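Local coordinates for protein ATP grasp ligase (Microcystis aeruginosa MRC, PDB 5IG9) that probably uses ATP to activate a carboxylate and forge ester cross-links in the microviridin precursor peptide, at residues Q130-Q134 and L135-I139; Y256-P259 and K260-K264; F302-L306 and Y307-F311. All coordinates share one frame; numbering follows the deposited sequence.

Interaction 1: Q130-Q134 and L135-I139; sequences QVARQ and LGLLI
Arg-133 and Ile-139 meet with their side chains crossed at about a right angle. The delta methyl of Ile-139 lies against the aliphatic part of the arginine chain: its CD1 is 3.6 Å from Arg-133 CB and 3.7 Å from Arg-133 CD. The arginine is extended from CG to NE, and the methyl lies across this straight run. Ile-139 has CG1 between its backbone N and carbonyl carbon (chi1 59°), which turns this branch onto Arg-133. Its other branch, CG2, faces the neighbouring helix residue, 4.2 Å from Ala-132 CB. Ala-132 CB also touches one branch of Leu-137, at 4.0 Å from CD1. The small methyl is thus shared by two larger side chains. One helical turn apart, Val-131 and Leu-135 lie side by side and point the same way. They touch through Val-131 CG1 and Leu-135 CD1, 4.2 Å apart.

The backbone that brings these groups together is a Schellman motif. Leu-137 N bonds to Ala-132 O at 3.0 Å, and Gly-136 N bonds to Arg-133 O, also at 3.0 Å. Gly-136 has positive phi (94°), where a side chain would be pressed against the preceding carbonyl oxygen. Leu-135 N makes two weak bonds, to Val-131 O and Ala-132 O. The motif ends helix 125-134 and turns the chain toward strand 142-145.

Arg-133 and Ile-139 also pack on Gly-48 of the second subunit. Val-131 and Leu-135 lean on Leu-269 of helix 260-273, and Gln-265 of that helix bonds to Leu-135 O, while Ala-132 and Ile-139 rest on Phe-292 of strand 290-296.

Interaction 2: Y256-P259 and K260-K264; sequences YDLP and KTIEK
Leu-258 and Glu-263 meet at the N-terminal end of helix 260-273, where Pro-259 takes the N-cap position. The aliphatic part of the glutamate does the touching. Its CG lies 3.6 Å from Leu-258 CB and 3.9 Å from Leu-258 CD1. With CG anti to the carbonyl carbon (chi1 -76°), the glutamate chain runs back toward the start of the helix and keeps this methylene on the leucine. The other leucine branch goes to Ile-262, crossing it at about a right angle, with Leu-258 CD2 4.1 Å from Ile-262 CG2. Ile-262 lies beside the proline and points the same way. Its CG1 is 4.0 Å from Pro-259 CB and about equally far from the CG and CD of that ring. Cutting Glu-263 back to an alanine would lose CG, which is likely to open a gap beside Leu-258 CB and CD1.

The second shell comes from the five-stranded antiparallel sheet, where Leu-258 packs on Leu-216, Ile-218 and Thr-227. Tyr-290 of strand 290-296 touches Leu-258, Pro-259 and Ile-262, and Ile-225 touches Glu-263. The first turn itself is closed by Glu-263 N, which bonds to Pro-259 O at 3.0 Å with an N-H...O angle of 166°, the donor lying nearly along the C=O axis.

Interaction 3: F302-L306 and Y307-F311; sequences FWLEL and YPPYF
Tyr-307 turns one ring face to Leu-306 O, while Trp-303 O lies at its edge, near the ring plane. Beside this, Trp-303 CB touches Tyr-307 CD2 at 4.3 Å. The Tyr-310 ring presents its edge to two carbonyls at and just after the end of the short helix, Glu-305 O and Leu-306 O; its CE1 is 3.3 Å from Leu-306 O. One face of the same ring is covered by backbone: Pro-308 N stands 3.6 Å above the plane, over the ring centre, and Tyr-307 C sits nearer the rim. The CG of Tyr-310 is anti to its carbonyl carbon (chi1 -50°), which folds the ring back over this Tyr-307 to Pro-308 peptide. Pro-309 CG lies on one face of Phe-311, offset toward the rim. Trp-303 carries Leu-304 CG on one face and has Phe-302 CE1 at its edge, in plane.

The segment is a weakly bonded helical turn followed by a proline-rich loop, leading from strand 290-296 of the ATP-grasp domain to helix 313-323. Phe-302 O accepts from both Glu-305 N and Leu-306 N. A cis peptide joins Pro-308 to Pro-309 and bends the loop back. Phe-311 N then bonds to Leu-304 O at 2.6 Å, nearly straight (172°), in the carbonyl plane and on a lone pair. The Leu-304 and Pro-309 side chains cross obliquely, with Leu-304 CD2 3.9 Å from Pro-309 CD.

Leu-304 and Phe-311 both pack on Ala-228 of strand 224-231. The Trp-303 ring meets that of Trp-253. The Glu-305 carboxylate has its partner in helix 313-323: OE2 hydrogen-bonds with Ser-314 OG.

Overall arrangement
Interaction 1 comes first along the chain, where helix 125-134 ends and the chain turns toward strand 142-145. Interaction 2 follows at 256-264, where the loop after strand 254-255 enters helix 260-273. Interaction 3 comes last, a loop closed between helices 302-305 and 313-323. The three lie in series; none nests in or crosses another. Interactions 1 and 2 touch directly, Leu-137 CD2 packing on Ile-262 CD1 at 3.9 Å. Interaction 3 touches neither: its nearest atoms are about 6 Å from interaction 2 and about 18 Å from interaction 1. All three pack on the five-stranded antiparallel sheet: 1 and 2 on strand 290-296, 2 and 3 on strands 214-221 and 224-231.

Interaction 1: Q130-Q134 and L135-I139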
loop_
_atom_site.group_PDB
_atom_site.type_symbol
_atom_site.label_atom_id
_atom_site.label_comp_id
_atom_site.label_asym_id
_atom_site.label_seq_id
_atom_site.Cartn_x
_atom_site.Cartn_y
_atom_site.Cartn_z
ATOM N N GLN A 130 -11.774 13.414 5.371
ATOM C CA GLN A 130 -11.741 14.666 4.622
ATOM C C GLN A 130 -12.692 14.633 3.432
ATOM O O GLN A 130 -13.392 15.616 3.164
ATOM C CB GLN A 130 -10.316 14.953 4.159
ATOM C CG GLN A 130 -10.206 16.022 3.097
ATOM C CD GLN A 130 -8.767 16.403 2.829
ATOM O OE1 GLN A 130 -8.097 16.980 3.689
ATOM N NE2 GLN A 130 -8.276 16.073 1.638
ATOM N N VAL A 131 -12.726 13.518 2.701
ATOM C CA VAL A 131 -13.617 13.422 1.548
ATOM C C VAL A 131 -15.069 13.334 1.999
ATOM O O VAL A 131 -15.959 13.927 1.380
ATOM C CB VAL A 131 -13.215 12.228 0.661
ATOM C CG1 VAL A 131 -14.279 11.968 -0.398
ATOM C CG2 VAL A 131 -11.872 12.499 0.005
ATOM N N ALA A 132 -15.331 12.604 3.088
ATOM C CA ALA A 132 -16.687 12.537 3.624
ATOM C C ALA A 132 -17.170 13.910 4.073
ATOM O O ALA A 132 -18.332 14.274 3.854
ATOM C CB ALA A 132 -16.749 11.545 4.784
ATOM N N ARG A 133 -16.289 14.689 4.706
ATOM C CA ARG A 133 -16.671 16.027 5.145
ATOM C C ARG A 133 -16.904 16.959 3.961
ATOM O O ARG A 133 -17.815 17.793 3.995
ATOM C CB ARG A 133 -15.603 16.598 6.076
ATOM C CG ARG A 133 -15.940 17.956 6.649
ATOM C CD ARG A 133 -14.864 18.428 7.608
ATOM N NE ARG A 133 -15.136 19.771 8.103
ATOM C CZ ARG A 133 -14.679 20.883 7.541
ATOM N NH1 ARG A 133 -13.916 20.815 6.458
ATOM N NH2 ARG A 133 -14.983 22.065 8.062
ATOM N N GLN A 134 -16.096 16.832 2.904
ATOM C CA GLN A 134 -16.341 17.603 1.689
ATOM C C GLN A 134 -17.655 17.216 1.026
ATOM O O GLN A 134 -18.201 18.005 0.248
ATOM C CB GLN A 134 -15.180 17.429 0.710
ATOM C CG GLN A 134 -13.879 18.068 1.172
ATOM C CD GLN A 134 -12.699 17.688 0.303
ATOM O OE1 GLN A 134 -12.788 16.768 -0.513
ATOM N NE2 GLN A 134 -11.584 18.392 0.474
ATOM N N LEU A 135 -18.176 16.026 1.321
ATOM C CA LEU A 135 -19.458 15.578 0.801
ATOM C C LEU A 135 -20.623 15.937 1.711
ATOM O O LEU A 135 -21.756 15.540 1.424
ATOM C CB LEU A 135 -19.433 14.068 0.578
ATOM C CG LEU A 135 -18.513 13.572 -0.534
ATOM C CD1 LEU A 135 -18.454 12.068 -0.492
ATOM C CD2 LEU A 135 -18.998 14.058 -1.891
ATOM N N GLY A 136 -20.371 16.658 2.799
ATOM C CA GLY A 136 -21.425 17.109 3.680
ATOM C C GLY A 136 -21.722 16.211 4.859
ATOM O O GLY A 136 -22.723 16.439 5.549
ATOM N N LEU A 137 -20.894 15.203 5.113
ATOM C CA LEU A 137 -21.100 14.297 6.232
ATOM C C LEU A 137 -20.335 14.792 7.450
ATOM O O LEU A 137 -19.193 15.247 7.340
ATOM C CB LEU A 137 -20.655 12.878 5.869
ATOM C CG LEU A 137 -21.467 12.112 4.820
ATOM C CD1 LEU A 137 -20.657 10.950 4.261
ATOM C CD2 LEU A 137 -22.774 11.615 5.408
ATOM N N LEU A 138 -20.976 14.717 8.611
ATOM C CA LEU A 138 -20.315 15.109 9.847
ATOM C C LEU A 138 -19.269 14.072 10.229
ATOM O O LEU A 138 -19.515 12.864 10.164
ATOM C CB LEU A 138 -21.332 15.265 10.977
ATOM C CG LEU A 138 -22.424 16.312 10.769
ATOM C CD1 LEU A 138 -23.458 16.209 11.869
ATOM C CD2 LEU A 138 -21.826 17.706 10.709
ATOM N N ILE A 139 -18.090 14.547 10.615
ATOM C CA ILE A 139 -17.015 13.665 11.061
ATOM C C ILE A 139 -16.524 14.140 12.425
ATOM O O ILE A 139 -16.551 15.347 12.709
ATOM C CB ILE A 139 -15.865 13.619 10.043
ATOM C CG1 ILE A 139 -15.290 15.018 9.812
ATOM C CG2 ILE A 139 -16.334 13.011 8.726
ATOM C CD1 ILE A 139 -14.059 15.021 8.941
#

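Interaction 2: Y256-P259 and K260-K264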
loop_
_atom_site.group_PDB
_atom_site.type_symbol
_atom_site.label_atom_id
_atom_site.label_comp_id
_atom_site.label_asym_id
_atom_site.label_seq_id
_atom_site.Cartn_x
_atom_site.Cartn_y
_atom_site.Cartn_z
ATOM N N TYR A 256 -32.358 -0.838 9.573
ATOM C CA TYR A 256 -32.467 0.593 9.814
ATOM C C TYR A 256 -32.544 1.300 8.471
ATOM O O TYR A 256 -31.870 0.902 7.517
ATOM C CB TYR A 256 -31.279 1.107 10.639
ATOM C CG TYR A 256 -31.383 2.547 11.102
ATOM C CD1 TYR A 256 -31.007 3.595 10.270
ATOM C CD2 TYR A 256 -31.837 2.856 12.378
ATOM C CE1 TYR A 256 -31.095 4.909 10.691
ATOM C CE2 TYR A 256 -31.927 4.166 12.807
ATOM C CZ TYR A 256 -31.554 5.187 11.959
ATOM O OH TYR A 256 -31.640 6.493 12.380
ATOM N N ASP A 257 -33.369 2.343 8.400
ATOM C CA ASP A 257 -33.558 3.113 7.175
ATOM C C ASP A 257 -32.791 4.425 7.289
ATOM O O ASP A 257 -33.195 5.328 8.028
ATOM C CB ASP A 257 -35.041 3.368 6.913
ATOM C CG ASP A 257 -35.790 2.111 6.502
ATOM O OD1 ASP A 257 -35.214 1.280 5.767
ATOM O OD2 ASP A 257 -36.960 1.952 6.915
ATOM N N LEU A 258 -31.686 4.526 6.559
ATOM C CA LEU A 258 -30.955 5.776 6.484
ATOM C C LEU A 258 -31.795 6.838 5.774
ATOM O O LEU A 258 -32.609 6.517 4.905
ATOM C CB LEU A 258 -29.644 5.588 5.726
ATOM C CG LEU A 258 -28.484 4.880 6.419
ATOM C CD1 LEU A 258 -27.335 4.684 5.443
ATOM C CD2 LEU A 258 -28.035 5.683 7.624
ATOM N N PRO A 259 -31.622 8.107 6.133
ATOM C CA PRO A 259 -32.158 9.180 5.291
ATOM C C PRO A 259 -31.592 9.073 3.883
ATOM O O PRO A 259 -30.421 8.738 3.691
ATOM C CB PRO A 259 -31.686 10.453 6.001
ATOM C CG PRO A 259 -31.496 10.037 7.428
ATOM C CD PRO A 259 -31.000 8.622 7.365
ATOM N N LYS A 260 -32.436 9.352 2.884
ATOM C CA LYS A 260 -31.982 9.259 1.501
ATOM C C LYS A 260 -30.820 10.201 1.215
ATOM O O LYS A 260 -30.054 9.958 0.278
ATOM C CB LYS A 260 -33.133 9.544 0.532
ATOM C CG LYS A 260 -33.445 11.017 0.339
ATOM C CD LYS A 260 -34.190 11.268 -0.965
ATOM C CE LYS A 260 -33.278 11.098 -2.174
ATOM N NZ LYS A 260 -33.972 11.451 -3.445
ATOM N N THR A 261 -30.669 11.266 2.007
ATOM C CA THR A 261 -29.526 12.157 1.843
ATOM C C THR A 261 -28.236 11.484 2.293
ATOM O O THR A 261 -27.205 11.594 1.619
ATOM C CB THR A 261 -29.753 13.451 2.622
ATOM O OG1 THR A 261 -30.932 14.103 2.136
ATOM C CG2 THR A 261 -28.563 14.385 2.465
ATOM N N ILE A 262 -28.276 10.779 3.425
ATOM C CA ILE A 262 -27.100 10.045 3.884
ATOM C C ILE A 262 -26.757 8.925 2.909
ATOM O O ILE A 262 -25.582 8.687 2.604
ATOM C CB ILE A 262 -27.328 9.504 5.309
ATOM C CG1 ILE A 262 -27.676 10.643 6.271
ATOM C CG2 ILE A 262 -26.097 8.748 5.795
ATOM C CD1 ILE A 262 -26.563 11.635 6.472
ATOM N N GLU A 263 -27.775 8.225 2.399
ATOM C CA GLU A 263 -27.526 7.154 1.437
ATOM C C GLU A 263 -26.862 7.686 0.174
ATOM O O GLU A 263 -25.931 7.067 -0.355
ATOM C CB GLU A 263 -28.832 6.439 1.088
ATOM C CG GLU A 263 -29.324 5.484 2.156
ATOM C CD GLU A 263 -30.533 4.695 1.700
ATOM O OE1 GLU A 263 -31.017 4.956 0.580
ATOM O OE2 GLU A 263 -30.998 3.815 2.457
ATOM N N LYS A 264 -27.327 8.832 -0.329
ATOM C CA LYS A 264 -26.733 9.383 -1.541
ATOM C C LYS A 264 -25.329 9.916 -1.282
ATOM O O LYS A 264 -24.487 9.902 -2.186
ATOM C CB LYS A 264 -27.631 10.478 -2.121
ATOM C CG LYS A 264 -27.246 11.900 -1.743
ATOM C CD LYS A 264 -26.756 12.678 -2.957
ATOM C CE LYS A 264 -26.358 14.103 -2.594
ATOM N NZ LYS A 264 -25.957 14.873 -3.804
#

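Interaction 3: F302-L306 and Y307-F311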
loop_
_atom_site.group_PDB
_atom_site.type_symbol
_atom_site.label_atom_id
_atom_site.label_comp_id
_atom_site.label_asym_id
_atom_site.label_seq_id
_atom_site.Cartn_x
_atom_site.Cartn_y
_atom_site.Cartn_z
ATOM N N PHE A 302 -20.120 -11.122 7.458
ATOM C CA PHE A 302 -20.759 -12.399 7.749
ATOM C C PHE A 302 -21.583 -12.348 9.030
ATOM O O PHE A 302 -22.597 -13.047 9.136
ATOM C CB PHE A 302 -19.699 -13.503 7.826
ATOM C CG PHE A 302 -19.030 -13.614 9.162
ATOM C CD1 PHE A 302 -18.024 -12.741 9.527
ATOM C CD2 PHE A 302 -19.412 -14.601 10.054
ATOM C CE1 PHE A 302 -17.415 -12.845 10.762
ATOM C CE2 PHE A 302 -18.810 -14.711 11.284
ATOM C CZ PHE A 302 -17.810 -13.834 11.642
ATOM N N TRP A 303 -21.181 -11.530 10.007
ATOM C CA TRP A 303 -21.927 -11.496 11.259
ATOM C C TRP A 303 -23.224 -10.711 11.148
ATOM O O TRP A 303 -24.002 -10.702 12.107
ATOM C CB TRP A 303 -21.061 -10.930 12.386
ATOM C CG TRP A 303 -20.388 -9.634 12.066
ATOM C CD1 TRP A 303 -19.169 -9.468 11.480
ATOM C CD2 TRP A 303 -20.886 -8.316 12.335
ATOM N NE1 TRP A 303 -18.880 -8.132 11.356
ATOM C CE2 TRP A 303 -19.917 -7.403 11.877
ATOM C CE3 TRP A 303 -22.058 -7.820 12.918
ATOM C CZ2 TRP A 303 -20.083 -6.024 11.978
ATOM C CZ3 TRP A 303 -22.221 -6.449 13.019
ATOM C CH2 TRP A 303 -21.239 -5.568 12.550
ATOM N N LEU A 304 -23.470 -10.054 10.016
ATOM C CA LEU A 304 -24.767 -9.463 9.720
ATOM C C LEU A 304 -25.645 -10.373 8.876
ATOM O O LEU A 304 -26.830 -10.072 8.692
ATOM C CB LEU A 304 -24.591 -8.124 8.998
ATOM C CG LEU A 304 -24.176 -6.921 9.843
ATOM C CD1 LEU A 304 -24.107 -5.683 8.973
ATOM C CD2 LEU A 304 -25.152 -6.717 10.989
ATOM N N GLU A 305 -25.091 -11.469 8.355
ATOM C CA GLU A 305 -25.827 -12.436 7.552
ATOM C C GLU A 305 -26.178 -13.700 8.327
ATOM O O GLU A 305 -27.327 -14.148 8.286
ATOM C CB GLU A 305 -25.024 -12.798 6.298
ATOM C CG GLU A 305 -25.696 -13.837 5.412
ATOM C CD GLU A 305 -25.191 -13.787 3.986
ATOM O OE1 GLU A 305 -24.146 -13.147 3.752
ATOM O OE2 GLU A 305 -25.844 -14.375 3.098
ATOM N N LEU A 306 -25.211 -14.300 9.026
ATOM C CA LEU A 306 -25.501 -15.497 9.807
ATOM C C LEU A 306 -26.203 -15.180 11.118
ATOM O O LEU A 306 -26.735 -16.091 11.763
ATOM C CB LEU A 306 -24.213 -16.271 10.090
ATOM C CG LEU A 306 -23.459 -16.771 8.858
ATOM C CD1 LEU A 306 -22.316 -17.683 9.272
ATOM C CD2 LEU A 306 -24.411 -17.482 7.907
ATOM N N TYR A 307 -26.212 -13.921 11.523
ATOM C CA TYR A 307 -26.863 -13.446 12.729
ATOM C C TYR A 307 -27.762 -12.290 12.337
ATOM O O TYR A 307 -27.653 -11.767 11.223
ATOM C CB TYR A 307 -25.816 -13.011 13.770
ATOM C CG TYR A 307 -24.843 -14.109 14.126
ATOM C CD1 TYR A 307 -25.152 -15.048 15.100
ATOM C CD2 TYR A 307 -23.620 -14.213 13.480
ATOM C CE1 TYR A 307 -24.265 -16.056 15.428
ATOM C CE2 TYR A 307 -22.727 -15.217 13.798
ATOM C CZ TYR A 307 -23.054 -16.136 14.773
ATOM O OH TYR A 307 -22.165 -17.138 15.090
ATOM N N PRO A 308 -28.694 -11.878 13.219
ATOM C CA PRO A 308 -29.601 -10.785 12.849
ATOM C C PRO A 308 -28.861 -9.535 12.389
ATOM O O PRO A 308 -27.778 -9.249 12.898
ATOM C CB PRO A 308 -30.369 -10.523 14.143
ATOM C CG PRO A 308 -30.379 -11.847 14.829
ATOM C CD PRO A 308 -29.041 -12.453 14.533
ATOM N N PRO A 309 -29.449 -8.798 11.452
ATOM C CA PRO A 309 -30.755 -9.153 10.888
ATOM C C PRO A 309 -30.682 -10.140 9.726
ATOM O O PRO A 309 -31.466 -10.022 8.784
ATOM C CB PRO A 309 -31.287 -7.809 10.391
ATOM C CG PRO A 309 -30.061 -7.038 10.041
ATOM C CD PRO A 309 -29.004 -7.460 11.024
ATOM N N TYR A 310 -29.761 -11.096 9.796
ATOM C CA TYR A 310 -29.611 -12.095 8.743
ATOM C C TYR A 310 -29.690 -11.471 7.352
ATOM O O TYR A 310 -30.576 -11.800 6.564
ATOM C CB TYR A 310 -30.674 -13.186 8.885
ATOM C CG TYR A 310 -30.778 -13.768 10.275
ATOM C CD1 TYR A 310 -29.803 -14.629 10.762
ATOM C CD2 TYR A 310 -31.850 -13.460 11.100
ATOM C CE1 TYR A 310 -29.894 -15.165 12.032
ATOM C CE2 TYR A 310 -31.950 -13.991 12.371
ATOM C CZ TYR A 310 -30.969 -14.843 12.831
ATOM O OH TYR A 310 -31.062 -15.375 14.096
ATOM N N PHE A 311 -28.761 -10.569 7.058
ATOM C CA PHE A 311 -28.730 -9.904 5.761
ATOM C C PHE A 311 -28.186 -10.834 4.682
ATOM O O PHE A 311 -27.245 -11.594 4.928
ATOM C CB PHE A 311 -27.880 -8.635 5.834
ATOM C CG PHE A 311 -28.650 -7.408 6.229
ATOM C CD1 PHE A 311 -29.846 -7.093 5.607
ATOM C CD2 PHE A 311 -28.178 -6.569 7.224
ATOM C CE1 PHE A 311 -30.557 -5.965 5.968
ATOM C CE2 PHE A 311 -28.883 -5.439 7.591
ATOM C CZ PHE A 311 -30.074 -5.136 6.963
#